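Local structure of TfuB1 (Thermobifida fusca, 6JX3) at residues Phe17-Val25 against Met32-Gly40. The protein binds the leader peptide of a lasso peptide precursor through a PqqD-like recognition domain, and probably presents that precursor to the enzymes that mature it. Residues are numbered along the deposited sequence; the frame is centred on the assembly and turned at random.
Sequences FRLRPEISV and MVLLDGRSG. With ZN (zinc ion), chain C.
E22 OE2 (1.9 Å), from the turn before strand 23-27, and D36 OD2 (2.0 Å), ending strand 32-36, bind one zinc ion, their carboxylate planes 65° apart; a water is a third ligand. E22 gets there with CG between backbone N and carbonyl carbon (chi1 73°) and a bend at chi2. D36 OD1 accepts from R38 N in an Asx turn and from S39 N in the wider Asx motif, where the chain turns after the strand. E22 also pairs with two arginines. R20 NE meets the syn lone pair of E22 OE2 at 2.8 Å, nearly straight and in the guanidinium plane, while R38 stacks on E22, planes 7° apart, in a long salt bridge (E22 OE1 to R38 NE 3.6 Å) with no N-H aimed at the oxygen. Replacing R20 with an alanine would probably cost E22 OE2 its in-plane donor, leaving the carboxylate to zinc and R38. The backbones join through S24 and L35, a hydrogen-bonded pair, and through G37 N to E22 O. On the face of I23 and V25, L34 CD2 presses against V25 CG2 at a tight 3.4 Å. Such chemistry implies a hairpin end fastened by metal and charge, E22 serving zinc and two arginines at once.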
ATOM      1  N   PHE A  17      -4.617 -10.697  -2.142  1.00 24.17           N
ATOM      2  CA  PHE A  17      -3.419  -9.884  -1.975  1.00 20.02           C
ATOM      3  C   PHE A  17      -2.643 -10.394  -0.768  1.00 17.28           C
ATOM      4  O   PHE A  17      -3.212 -10.587   0.311  1.00 19.50           O
ATOM      5  CB  PHE A  17      -3.814  -8.421  -1.788  1.00 21.90           C
ATOM      6  CG  PHE A  17      -2.660  -7.511  -1.497  1.00 14.77           C
ATOM      7  CD1 PHE A  17      -1.901  -6.995  -2.530  1.00 17.07           C
ATOM      8  CD2 PHE A  17      -2.346  -7.167  -0.197  1.00 18.68           C
ATOM      9  CE1 PHE A  17      -0.843  -6.148  -2.277  1.00 19.61           C
ATOM     10  CE2 PHE A  17      -1.291  -6.324   0.068  1.00 17.69           C
ATOM     11  CZ  PHE A  17      -0.540  -5.810  -0.976  1.00 16.42           C
ATOM     12  N   ARG A  18      -1.340 -10.622  -0.943  1.00 17.87           N
ATOM     13  CA  ARG A  18      -0.524 -11.123   0.151  1.00 16.25           C
ATOM     14  C   ARG A  18       0.804 -10.390   0.139  1.00 17.11           C
ATOM     15  O   ARG A  18       1.365 -10.136  -0.932  1.00 17.74           O
ATOM     16  CB  ARG A  18      -0.261 -12.631   0.034  1.00 23.11           C
ATOM     17  CG  ARG A  18      -1.481 -13.506   0.268  1.00 38.65           C
ATOM     18  CD  ARG A  18      -1.103 -14.982   0.259  1.00 47.31           C
ATOM     19  NE  ARG A  18      -0.600 -15.411  -1.045  1.00 61.44           N
ATOM     20  CZ  ARG A  18       0.222 -16.439  -1.227  1.00 61.28           C
ATOM     21  NH1 ARG A  18       0.643 -17.149  -0.186  1.00 58.22           N
ATOM     22  NH2 ARG A  18       0.628 -16.758  -2.450  1.00 56.59           N
ATOM     23  N   LEU A  19       1.295 -10.056   1.327  1.00 18.56           N
ATOM     24  CA  LEU A  19       2.656  -9.564   1.444  1.00 17.51           C
ATOM     25  C   LEU A  19       3.639 -10.725   1.367  1.00 20.23           C
ATOM     26  O   LEU A  19       3.322 -11.860   1.728  1.00 20.61           O
ATOM     27  CB  LEU A  19       2.850  -8.811   2.759  1.00 17.43           C
ATOM     28  CG  LEU A  19       2.090  -7.494   2.912  1.00 20.27           C
ATOM     29  CD1 LEU A  19       2.438  -6.835   4.254  1.00 20.49           C
ATOM     30  CD2 LEU A  19       2.349  -6.534   1.750  1.00 19.14           C
ATOM     31  N   ARG A  20       4.848 -10.428   0.898  1.00 12.39           N
ATOM     32  CA  ARG A  20       5.887 -11.438   0.892  1.00 12.88           C
ATOM     33  C   ARG A  20       6.207 -11.826   2.337  1.00 15.97           C
ATOM     34  O   ARG A  20       5.974 -11.042   3.265  1.00 18.17           O
ATOM     35  CB  ARG A  20       7.130 -10.925   0.160  1.00 15.67           C
ATOM     36  CG  ARG A  20       6.996 -10.860  -1.396  1.00 18.60           C
ATOM     37  CD  ARG A  20       8.372 -10.815  -2.095  1.00 17.21           C
ATOM     38  NE  ARG A  20       9.275 -11.764  -1.453  1.00 22.83           N
ATOM     39  CZ  ARG A  20       9.386 -13.046  -1.789  1.00 24.22           C
ATOM     40  NH1 ARG A  20       8.691 -13.540  -2.811  1.00 21.63           N
ATOM     41  NH2 ARG A  20      10.200 -13.835  -1.101  1.00 28.57           N
ATOM     42  N   PRO A  21       6.700 -13.046   2.560  1.00 18.35           N
ATOM     43  CA  PRO A  21       6.839 -13.540   3.942  1.00 18.35           C
ATOM     44  C   PRO A  21       7.797 -12.733   4.793  1.00 17.97           C
ATOM     45  O   PRO A  21       7.636 -12.699   6.023  1.00 22.11           O
ATOM     46  CB  PRO A  21       7.349 -14.977   3.757  1.00 23.27           C
ATOM     47  CG  PRO A  21       7.076 -15.321   2.344  1.00 32.12           C
ATOM     48  CD  PRO A  21       7.074 -14.057   1.562  1.00 22.23           C
ATOM     49  N   GLU A  22       8.795 -12.097   4.186  1.00 19.51           N
ATOM     50  CA  GLU A  22       9.820 -11.372   4.926  1.00 17.76           C
ATOM     51  C   GLU A  22       9.436  -9.924   5.224  1.00 16.04           C
ATOM     52  O   GLU A  22      10.257  -9.173   5.770  1.00 15.63           O
ATOM     53  CB  GLU A  22      11.147 -11.416   4.159  1.00 15.07           C
ATOM     54  CG  GLU A  22      11.197 -10.538   2.909  1.00 16.31           C
ATOM     55  CD  GLU A  22      10.661 -11.212   1.644  1.00 18.98           C
ATOM     56  OE1 GLU A  22       9.958 -12.244   1.720  1.00 19.45           O
ATOM     57  OE2 GLU A  22      10.938 -10.700   0.545  1.00 17.90           O
ATOM     58  N   ILE A  23       8.205  -9.527   4.914  1.00 14.62           N
ATOM     59  CA  ILE A  23       7.770  -8.146   5.081  1.00 13.83           C
ATOM     60  C   ILE A  23       7.168  -7.964   6.466  1.00 15.50           C
ATOM     61  O   ILE A  23       6.298  -8.734   6.884  1.00 17.31           O
ATOM     62  CB  ILE A  23       6.751  -7.759   3.999  1.00 14.39           C
ATOM     63  CG1 ILE A  23       7.334  -7.961   2.598  1.00 15.08           C
ATOM     64  CG2 ILE A  23       6.276  -6.328   4.229  1.00 15.34           C
ATOM     65  CD1 ILE A  23       8.666  -7.224   2.364  1.00 17.74           C
ATOM     66  N   SER A  24       7.633  -6.946   7.187  1.00 16.14           N
ATOM     67  CA  SER A  24       7.048  -6.528   8.451  0.60 16.81           C
ATOM     68  C   SER A  24       6.433  -5.147   8.281  1.00 15.83           C
ATOM     69  O   SER A  24       6.812  -4.388   7.389  1.00 17.16           O
ATOM     70  CB  SER A  24       8.098  -6.499   9.574  0.60 15.94           C
ATOM     71  OG  SER A  24       8.592  -7.800   9.839  0.60 19.09           O
ATOM     72  N   VAL A  25       5.491  -4.819   9.160  1.00 15.61           N
ATOM     73  CA  VAL A  25       4.776  -3.554   9.110  1.00 15.86           C
ATOM     74  C   VAL A  25       4.914  -2.840  10.442  1.00 15.76           C
ATOM     75  O   VAL A  25       4.885  -3.473  11.501  1.00 17.75           O
ATOM     76  CB  VAL A  25       3.283  -3.774   8.804  1.00 18.96           C
ATOM     77  CG1 VAL A  25       2.580  -2.437   8.579  1.00 27.12           C
ATOM     78  CG2 VAL A  25       3.106  -4.739   7.619  1.00 25.53           C
ATOM     79  N   MET A  32       2.380   4.451   7.876  1.00 29.16           N
ATOM     80  CA  MET A  32       2.633   3.018   7.769  1.00 22.26           C
ATOM     81  C   MET A  32       3.940   2.769   7.035  1.00 23.21           C
ATOM     82  O   MET A  32       4.197   3.361   5.979  1.00 20.10           O
ATOM     83  CB  MET A  32       1.488   2.317   7.041  1.00 22.57           C
ATOM     84  CG  MET A  32       1.721   0.838   6.773  1.00 24.99           C
ATOM     85  SD  MET A  32       0.199   0.033   6.213  1.00 34.71           S
ATOM     86  CE  MET A  32       0.781  -1.572   5.697  1.00 32.23           C
ATOM     87  N   VAL A  33       4.763   1.890   7.596  1.00 16.48           N
ATOM     88  CA  VAL A  33       6.069   1.546   7.048  0.55 17.33           C
ATOM     89  C   VAL A  33       6.124   0.039   6.836  1.00 15.34           C
ATOM     90  O   VAL A  33       5.614  -0.726   7.666  1.00 18.40           O
ATOM     91  CB  VAL A  33       7.193   2.019   7.994  0.55 17.18           C
ATOM     92  CG1 VAL A  33       8.552   1.618   7.464  0.55 16.06           C
ATOM     93  CG2 VAL A  33       7.103   3.529   8.201  0.55 18.92           C
ATOM     94  N   LEU A  34       6.733  -0.388   5.726  1.00 13.43           N
ATOM     95  CA  LEU A  34       6.924  -1.791   5.395  1.00 14.54           C
ATOM     96  C   LEU A  34       8.417  -2.046   5.325  1.00 15.68           C
ATOM     97  O   LEU A  34       9.143  -1.285   4.683  1.00 20.40           O
ATOM     98  CB  LEU A  34       6.289  -2.158   4.051  1.00 14.82           C
ATOM     99  CG  LEU A  34       4.762  -2.096   3.930  1.00 23.11           C
ATOM    100  CD1 LEU A  34       4.310  -2.513   2.534  1.00 26.19           C
ATOM    101  CD2 LEU A  34       4.157  -2.994   4.936  1.00 28.18           C
ATOM    102  N   LEU A  35       8.866  -3.099   5.988  1.00 14.92           N
ATOM    103  CA  LEU A  35      10.278  -3.432   6.066  1.00 16.43           C
ATOM    104  C   LEU A  35      10.494  -4.788   5.429  1.00 15.88           C
ATOM    105  O   LEU A  35       9.805  -5.751   5.775  1.00 15.63           O
ATOM    106  CB  LEU A  35      10.752  -3.456   7.522  1.00 16.74           C
ATOM    107  CG  LEU A  35      12.076  -4.177   7.756  1.00 20.38           C
ATOM    108  CD1 LEU A  35      13.231  -3.348   7.172  1.00 20.18           C
ATOM    109  CD2 LEU A  35      12.256  -4.418   9.250  1.00 20.60           C
ATOM    110  N   ASP A  36      11.457  -4.870   4.513  1.00 13.27           N
ATOM    111  CA  ASP A  36      11.870  -6.150   3.960  1.00 16.25           C
ATOM    112  C   ASP A  36      13.031  -6.678   4.789  1.00 16.56           C
ATOM    113  O   ASP A  36      14.133  -6.125   4.746  1.00 17.64           O
ATOM    114  CB  ASP A  36      12.265  -6.002   2.498  1.00 15.10           C
ATOM    115  CG  ASP A  36      12.515  -7.334   1.837  1.00 16.26           C
ATOM    116  OD1 ASP A  36      13.297  -8.148   2.367  1.00 15.03           O
ATOM    117  OD2 ASP A  36      11.912  -7.577   0.777  1.00 18.36           O
ATOM    118  N   GLY A  37      12.783  -7.757   5.531  1.00 15.97           N
ATOM    119  CA  GLY A  37      13.758  -8.275   6.475  1.00 18.99           C
ATOM    120  C   GLY A  37      14.955  -8.934   5.837  1.00 22.01           C
ATOM    121  O   GLY A  37      15.947  -9.185   6.528  1.00 22.86           O
ATOM    122  N   ARG A  38      14.883  -9.225   4.542  1.00 16.78           N
ATOM    123  CA  ARG A  38      16.012  -9.839   3.852  1.00 14.51           C
ATOM    124  C   ARG A  38      16.898  -8.769   3.226  1.00 24.05           C
ATOM    125  O   ARG A  38      18.109  -8.719   3.463  1.00 40.28           O
ATOM    126  CB  ARG A  38      15.484 -10.803   2.784  1.00 16.93           C
ATOM    127  CG  ARG A  38      14.712 -11.986   3.334  0.98 21.08           C
ATOM    128  CD  ARG A  38      14.041 -12.707   2.176  0.69 22.41           C
ATOM    129  NE  ARG A  38      13.142 -13.772   2.603  0.81 23.63           N
ATOM    130  CZ  ARG A  38      12.474 -14.547   1.755  0.71 25.98           C
ATOM    131  NH1 ARG A  38      12.622 -14.376   0.447  0.67 27.62           N
ATOM    132  NH2 ARG A  38      11.677 -15.503   2.209  0.91 34.86           N
ATOM    133  N   SER A  39      16.289  -7.894   2.424  1.00 18.95           N
ATOM    134  CA  SER A  39      17.046  -6.880   1.698  1.00 21.18           C
ATOM    135  C   SER A  39      17.362  -5.689   2.572  1.00 22.52           C
ATOM    136  O   SER A  39      18.299  -4.938   2.281  1.00 22.66           O
ATOM    137  CB  SER A  39      16.254  -6.392   0.498  1.00 18.16           C
ATOM    138  OG  SER A  39      15.121  -5.659   0.953  1.00 20.68           O
ATOM    139  N   GLY A  40      16.581  -5.490   3.622  1.00 16.60           N
ATOM    140  CA  GLY A  40      16.734  -4.334   4.450  1.00 16.05           C
ATOM    141  C   GLY A  40      16.054  -3.100   3.920  1.00 17.42           C
ATOM    142  O   GLY A  40      16.084  -2.057   4.593  1.00 14.83           O
TER
HETATM  143 ZN    ZN C 101      12.222  -9.378  -0.062  1.00 17.05          ZN
HETATM  144  O   HOH W   1      10.877 -16.854  -0.813  1.00 30.73           O
HETATM  145  O   HOH W   2      11.538  -8.905  -2.007  1.00 15.65           O